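PDB 1U0M: putative polyketide synthase from Streptomyces coelicolor, which catalyses the iterative condensation of five malonyl-CoA units into a pentaketide and its cyclisation to 1,3,6,8-tetrahydroxynaphthalene, a precursor of melanin and of metabolites with a naphthoquinone ring. Local coordinates for residues Asp97-Leu102 with Val204-Gly209; Ile109-Cys114 with Val171-Cys176. All blocks are in the same frame, centred on the assembly; numbering follows the deposited sequence.

Contact 1 (Asp97-Leu102 with Val204-Gly209); sequences DDAELL and VVRGRG
A99 packs against V204 where helix 73-99 ends in a Schellman motif beside the end of strand 198-206 and the turn after it. E100 is the C-prime residue, its phi of +62° swinging the chain out of the helix; its carbonyl O faces R208.

The apolar part is small and tight. A99 CB sits 3.5 Å from V204 CB, closer than usual carbon contact. With V204 CG1 anti to the backbone N, both methyls face A99 CB, CG2 at 3.8 Å. Alanine, with a single methyl, suits a helix turn this close to V204 and to C13 of strand 11-18.

The polar part joins arginines to carbonyls at the C-terminal end of a helix, where cationic groups are probably welcome. R208 NH2 makes a weak hydrogen bond of 3.2 Å to E100 O. R206 NH1 also approaches A99 O, but that oxygen is crowded in the model and the bond is doubtful. The R206 and R208 guanidinium groups lie face over face, although modelled too tightly for their spacing to be trusted.

The charged part is looser: E100 OE1 and R206 NH1 form a long salt bridge of 3.9 Å. E100 CB, by contrast, lies in the plane of the R208 guanidinium, at its edge, 3.8 Å from R208 NH2.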
loop_
_atom_site.group_PDB
_atom_site.type_symbol
_atom_site.label_atom_id
_atom_site.label_comp_id
_atom_site.label_asym_id
_atom_site.label_seq_id
_atom_site.Cartn_x
_atom_site.Cartn_y
_atom_site.Cartn_z
ATOM N N ASP A 97 14.017 20.843 4.425
ATOM C CA ASP A 97 14.565 22.100 4.902
ATOM C C ASP A 97 14.008 22.445 6.283
ATOM O O ASP A 97 14.747 22.881 7.163
ATOM C CB ASP A 97 14.252 23.213 3.900
ATOM C CG ASP A 97 14.904 22.980 2.543
ATOM O OD1 ASP A 97 15.708 22.031 2.425
ATOM O OD2 ASP A 97 14.623 23.745 1.596
ATOM N N ASP A 98 12.711 22.236 6.478
ATOM C CA ASP A 98 12.076 22.526 7.763
ATOM C C ASP A 98 12.531 21.589 8.880
ATOM O O ASP A 98 12.842 22.033 9.986
ATOM C CB ASP A 98 10.554 22.450 7.636
ATOM C CG ASP A 98 9.962 23.683 6.995
ATOM O OD1 ASP A 98 10.468 24.100 5.932
ATOM O OD2 ASP A 98 8.985 24.230 7.553
ATOM N N ALA A 99 12.554 20.292 8.601
ATOM C CA ALA A 99 12.981 19.323 9.605
ATOM C C ALA A 99 14.503 19.354 9.703
ATOM O O ALA A 99 15.099 18.776 10.613
ATOM C CB ALA A 99 12.501 17.931 9.225
ATOM N N GLU A 100 15.122 20.048 8.755
ATOM C CA GLU A 100 16.569 20.172 8.707
ATOM C C GLU A 100 17.236 18.814 8.517
ATOM O O GLU A 100 17.789 18.232 9.452
ATOM C CB GLU A 100 17.076 20.860 9.979
ATOM C CG GLU A 100 16.451 22.238 10.188
ATOM C CD GLU A 100 16.949 22.945 11.432
ATOM O OE1 GLU A 100 16.975 22.309 12.507
ATOM O OE2 GLU A 100 17.300 24.140 11.336
ATOM N N LEU A 101 17.140 18.318 7.285
ATOM C CA LEU A 101 17.723 17.051 6.869
ATOM C C LEU A 101 17.940 17.146 5.378
ATOM O O LEU A 101 17.395 18.023 4.711
ATOM C CB LEU A 101 16.780 15.867 7.106
ATOM C CG LEU A 101 16.399 15.368 8.493
ATOM C CD1 LEU A 101 17.655 15.184 9.309
ATOM C CD2 LEU A 101 15.448 16.339 9.146
ATOM N N LEU A 102 18.739 16.228 4.863
ATOM C CA LEU A 102 19.004 16.153 3.439
ATOM C C LEU A 102 18.284 14.880 2.995
ATOM O O LEU A 102 17.855 14.079 3.834
ATOM C CB LEU A 102 20.507 16.035 3.189
ATOM C CG LEU A 102 21.210 15.171 4.239
ATOM C CD1 LEU A 102 22.199 14.233 3.580
ATOM C CD2 LEU A 102 21.891 16.072 5.258
ATOM N N VAL A 204 8.306 15.510 7.524
ATOM C CA VAL A 204 9.330 14.638 8.052
ATOM C C VAL A 204 9.045 14.351 9.512
ATOM O O VAL A 204 8.460 15.173 10.215
ATOM C CB VAL A 204 10.711 15.278 7.934
ATOM C CG1 VAL A 204 11.781 14.262 8.302
ATOM C CG2 VAL A 204 10.916 15.798 6.524
ATOM N N VAL A 205 9.433 13.164 9.957
ATOM C CA VAL A 205 9.248 12.788 11.345
ATOM C C VAL A 205 10.583 12.283 11.862
ATOM O O VAL A 205 10.888 11.093 11.784
ATOM C CB VAL A 205 8.181 11.694 11.510
ATOM C CG1 VAL A 205 6.804 12.272 11.230
ATOM C CG2 VAL A 205 8.475 10.544 10.571
ATOM N N ARG A 206 11.387 13.211 12.368
ATOM C CA ARG A 206 12.696 12.874 12.902
ATOM C C ARG A 206 12.537 12.435 14.350
ATOM O O ARG A 206 11.942 13.142 15.162
ATOM C CB ARG A 206 13.631 14.083 12.801
ATOM C CG ARG A 206 13.198 15.279 13.632
ATOM C CD ARG A 206 13.904 16.562 13.198
ATOM N NE ARG A 206 14.637 17.203 14.290
ATOM C CZ ARG A 206 14.938 18.500 14.335
ATOM N NH1 ARG A 206 14.570 19.310 13.350
ATOM N NH2 ARG A 206 15.603 18.992 15.371
ATOM N N GLY A 207 13.044 11.246 14.655
ATOM C CA GLY A 207 12.960 10.730 16.008
ATOM C C GLY A 207 14.103 11.301 16.816
ATOM O O GLY A 207 14.031 11.399 18.039
ATOM N N ARG A 208 15.159 11.690 16.107
ATOM C CA ARG A 208 16.355 12.263 16.713
ATOM C C ARG A 208 15.995 13.348 17.722
ATOM O O ARG A 208 16.583 13.428 18.802
ATOM C CB ARG A 208 17.258 12.850 15.620
ATOM C CG ARG A 208 17.248 14.374 15.520
ATOM C CD ARG A 208 16.910 14.844 14.118
ATOM N NE ARG A 208 17.323 16.226 13.890
ATOM C CZ ARG A 208 17.083 16.900 12.769
ATOM N NH1 ARG A 208 16.426 16.318 11.780
ATOM N NH2 ARG A 208 17.508 18.149 12.628
ATOM N N GLY A 209 15.023 14.176 17.361
ATOM C CA GLY A 209 14.604 15.253 18.235
ATOM C C GLY A 209 14.260 16.469 17.405
ATOM O O GLY A 209 15.096 17.344 17.187
#

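Contact 2 (Ile109-Cys114 with Val171-Cys176); sequences IIYVSC and VACEFC
Y111 and V112 pair with V171 and A172 as neighbouring parallel strands in a mixed sheet of the five-layered thiolase fold. The ladder is regular: V171 N donates to I110 O at 2.9 Å, V112 N to V171 O at 2.9 Å, and C173 N to V112 O at 3.1 Å.

Side chains alternate between the faces. On one, Y111 holds CG anti to its backbone N (chi1 -169°), which lays the ring obliquely beside the neighbouring strand: CD1 touches V171 CG1 at 3.8 Å, and the hydroxyl end passes C173 CB, with OH 3.3 Å away. V171 offers the ring a branched apolar surface and the small C173 lets the hydroxyl end pass; both also pack on helix 73-99. On the other face V112 CG2 meets A172 CB at 3.8 Å; alanine fits here beside A201 and S314.

Past the ladder, E174 folds back at chi2 (-75°), carrying its carboxylate across to S113 and C114, just past strand 108-112. OE1 receives C114 N on its syn side at 3.2 Å and also bonds T115 OG1, while OE2 pairs with S314 OG. Replacing E174 by alanine removes the carboxylate, and the C114 amide would probably lose its acceptor, with S314 and T115 losing this partner. S113 OG bonds mainly to Y80 OH. The carboxylate's hydrogen bonds probably hold the backbone at C114, whose side chain lies about 7 Å from that of C146, the active-site cysteine by similarity.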
loop_
_atom_site.group_PDB
_atom_site.type_symbol
_atom_site.label_atom_id
_atom_site.label_comp_id
_atom_site.label_asym_id
_atom_site.label_seq_id
_atom_site.Cartn_x
_atom_site.Cartn_y
_atom_site.Cartn_z
ATOM N N ILE A 109 10.561 6.020 3.239
ATOM C CA ILE A 109 9.615 6.913 2.584
ATOM C C ILE A 109 8.239 6.269 2.699
ATOM O O ILE A 109 8.090 5.058 2.532
ATOM C CB ILE A 109 9.921 7.114 1.092
ATOM C CG1 ILE A 109 11.247 7.854 0.920
ATOM C CG2 ILE A 109 8.789 7.898 0.446
ATOM C CD1 ILE A 109 11.551 8.258 -0.511
ATOM N N ILE A 110 7.238 7.084 2.998
ATOM C CA ILE A 110 5.879 6.602 3.134
ATOM C C ILE A 110 5.029 7.417 2.175
ATOM O O ILE A 110 4.642 8.549 2.469
ATOM C CB ILE A 110 5.394 6.778 4.574
ATOM C CG1 ILE A 110 6.442 6.196 5.530
ATOM C CG2 ILE A 110 4.075 6.053 4.771
ATOM C CD1 ILE A 110 6.126 6.399 7.004
ATOM N N TYR A 111 4.749 6.829 1.016
ATOM C CA TYR A 111 3.979 7.499 -0.024
ATOM C C TYR A 111 2.517 7.069 -0.045
ATOM O O TYR A 111 2.215 5.903 -0.310
ATOM C CB TYR A 111 4.620 7.209 -1.383
ATOM C CG TYR A 111 4.083 8.048 -2.533
ATOM C CD1 TYR A 111 4.682 9.262 -2.878
ATOM C CD2 TYR A 111 2.983 7.621 -3.279
ATOM C CE1 TYR A 111 4.203 10.022 -3.940
ATOM C CE2 TYR A 111 2.500 8.375 -4.338
ATOM C CZ TYR A 111 3.114 9.570 -4.666
ATOM O OH TYR A 111 2.648 10.297 -5.736
ATOM N N VAL A 112 1.607 8.004 0.229
ATOM C CA VAL A 112 0.182 7.676 0.208
ATOM C C VAL A 112 -0.615 8.427 -0.858
ATOM O O VAL A 112 -0.512 9.643 -1.014
ATOM C CB VAL A 112 -0.474 7.904 1.578
ATOM C CG1 VAL A 112 0.219 7.040 2.607
ATOM C CG2 VAL A 112 -0.404 9.369 1.962
ATOM N N SER A 113 -1.407 7.668 -1.599
ATOM C CA SER A 113 -2.239 8.209 -2.661
ATOM C C SER A 113 -3.266 7.179 -3.084
ATOM O O SER A 113 -2.942 6.006 -3.252
ATOM C CB SER A 113 -1.386 8.577 -3.867
ATOM O OG SER A 113 -2.218 8.842 -4.982
ATOM N N CYS A 114 -4.507 7.609 -3.256
ATOM C CA CYS A 114 -5.565 6.695 -3.679
ATOM C C CYS A 114 -6.233 7.230 -4.932
ATOM O O CYS A 114 -7.229 6.686 -5.405
ATOM C CB CYS A 114 -6.605 6.541 -2.569
ATOM S SG CYS A 114 -7.506 8.040 -2.176
ATOM N N VAL A 171 4.877 11.448 2.437
ATOM C CA VAL A 171 4.441 12.180 1.253
ATOM C C VAL A 171 3.019 11.799 0.900
ATOM O O VAL A 171 2.705 10.627 0.743
ATOM C CB VAL A 171 5.314 11.887 0.025
ATOM C CG1 VAL A 171 4.775 12.648 -1.172
ATOM C CG2 VAL A 171 6.750 12.279 0.301
ATOM N N ALA A 172 2.160 12.804 0.793
ATOM C CA ALA A 172 0.769 12.591 0.432
ATOM C C ALA A 172 0.532 13.290 -0.911
ATOM O O ALA A 172 0.775 14.481 -1.054
ATOM C CB ALA A 172 -0.136 13.171 1.507
ATOM N N CYS A 173 0.068 12.542 -1.900
ATOM C CA CYS A 173 -0.190 13.111 -3.217
ATOM C C CYS A 173 -1.605 12.741 -3.627
ATOM O O CYS A 173 -1.900 11.574 -3.857
ATOM C CB CYS A 173 0.816 12.559 -4.230
ATOM S SG CYS A 173 0.766 13.362 -5.831
ATOM N N GLU A 174 -2.481 13.731 -3.726
ATOM C CA GLU A 174 -3.865 13.458 -4.076
ATOM C C GLU A 174 -4.439 14.360 -5.167
ATOM O O GLU A 174 -4.583 15.572 -4.988
ATOM C CB GLU A 174 -4.726 13.537 -2.809
ATOM C CG GLU A 174 -4.239 12.625 -1.676
ATOM C CD GLU A 174 -4.555 11.144 -1.915
ATOM O OE1 GLU A 174 -4.782 10.769 -3.088
ATOM O OE2 GLU A 174 -4.573 10.356 -0.934
ATOM N N PHE A 175 -4.770 13.748 -6.301
ATOM C CA PHE A 175 -5.351 14.455 -7.439
ATOM C C PHE A 175 -6.770 13.908 -7.604
ATOM O O PHE A 175 -7.074 13.206 -8.585
ATOM C CB PHE A 175 -4.532 14.161 -8.702
ATOM C CG PHE A 175 -3.093 14.608 -8.628
ATOM C CD1 PHE A 175 -2.092 13.870 -9.262
ATOM C CD2 PHE A 175 -2.739 15.782 -7.963
ATOM C CE1 PHE A 175 -0.757 14.290 -9.239
ATOM C CE2 PHE A 175 -1.403 16.216 -7.932
ATOM C CZ PHE A 175 -0.412 15.468 -8.573
ATOM N N CYS A 176 -7.646 14.259 -6.664
ATOM C CA CYS A 176 -9.015 13.735 -6.671
ATOM C C CYS A 176 -9.789 14.079 -7.934
ATOM O O CYS A 176 -10.695 13.356 -8.317
ATOM C CB CYS A 176 -9.794 14.210 -5.429
ATOM S SG CYS A 176 -9.040 13.759 -3.829
#

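How the contacts relate
Contact 2 is core: all its touching residues are buried, near the centre of the folded chain and close to the putative catalytic cysteine. Contact 1 lies at the periphery, partly buried and away from that site. Their centres are 20 Å apart, yet they share one sheet, since strands 198-206 and 167-175 are neighbours in it, and helix 73-99, which ends in contact 1, also packs on V171 and C173 of contact 2. Along the chain, contact 2 is nested within the loop closed by contact 1. The chemistry follows the setting: straight backbone bonds and a buried carboxylate with several hydrogen-bond partners inside; a weak arginine-to-carbonyl bond and a long salt bridge outside.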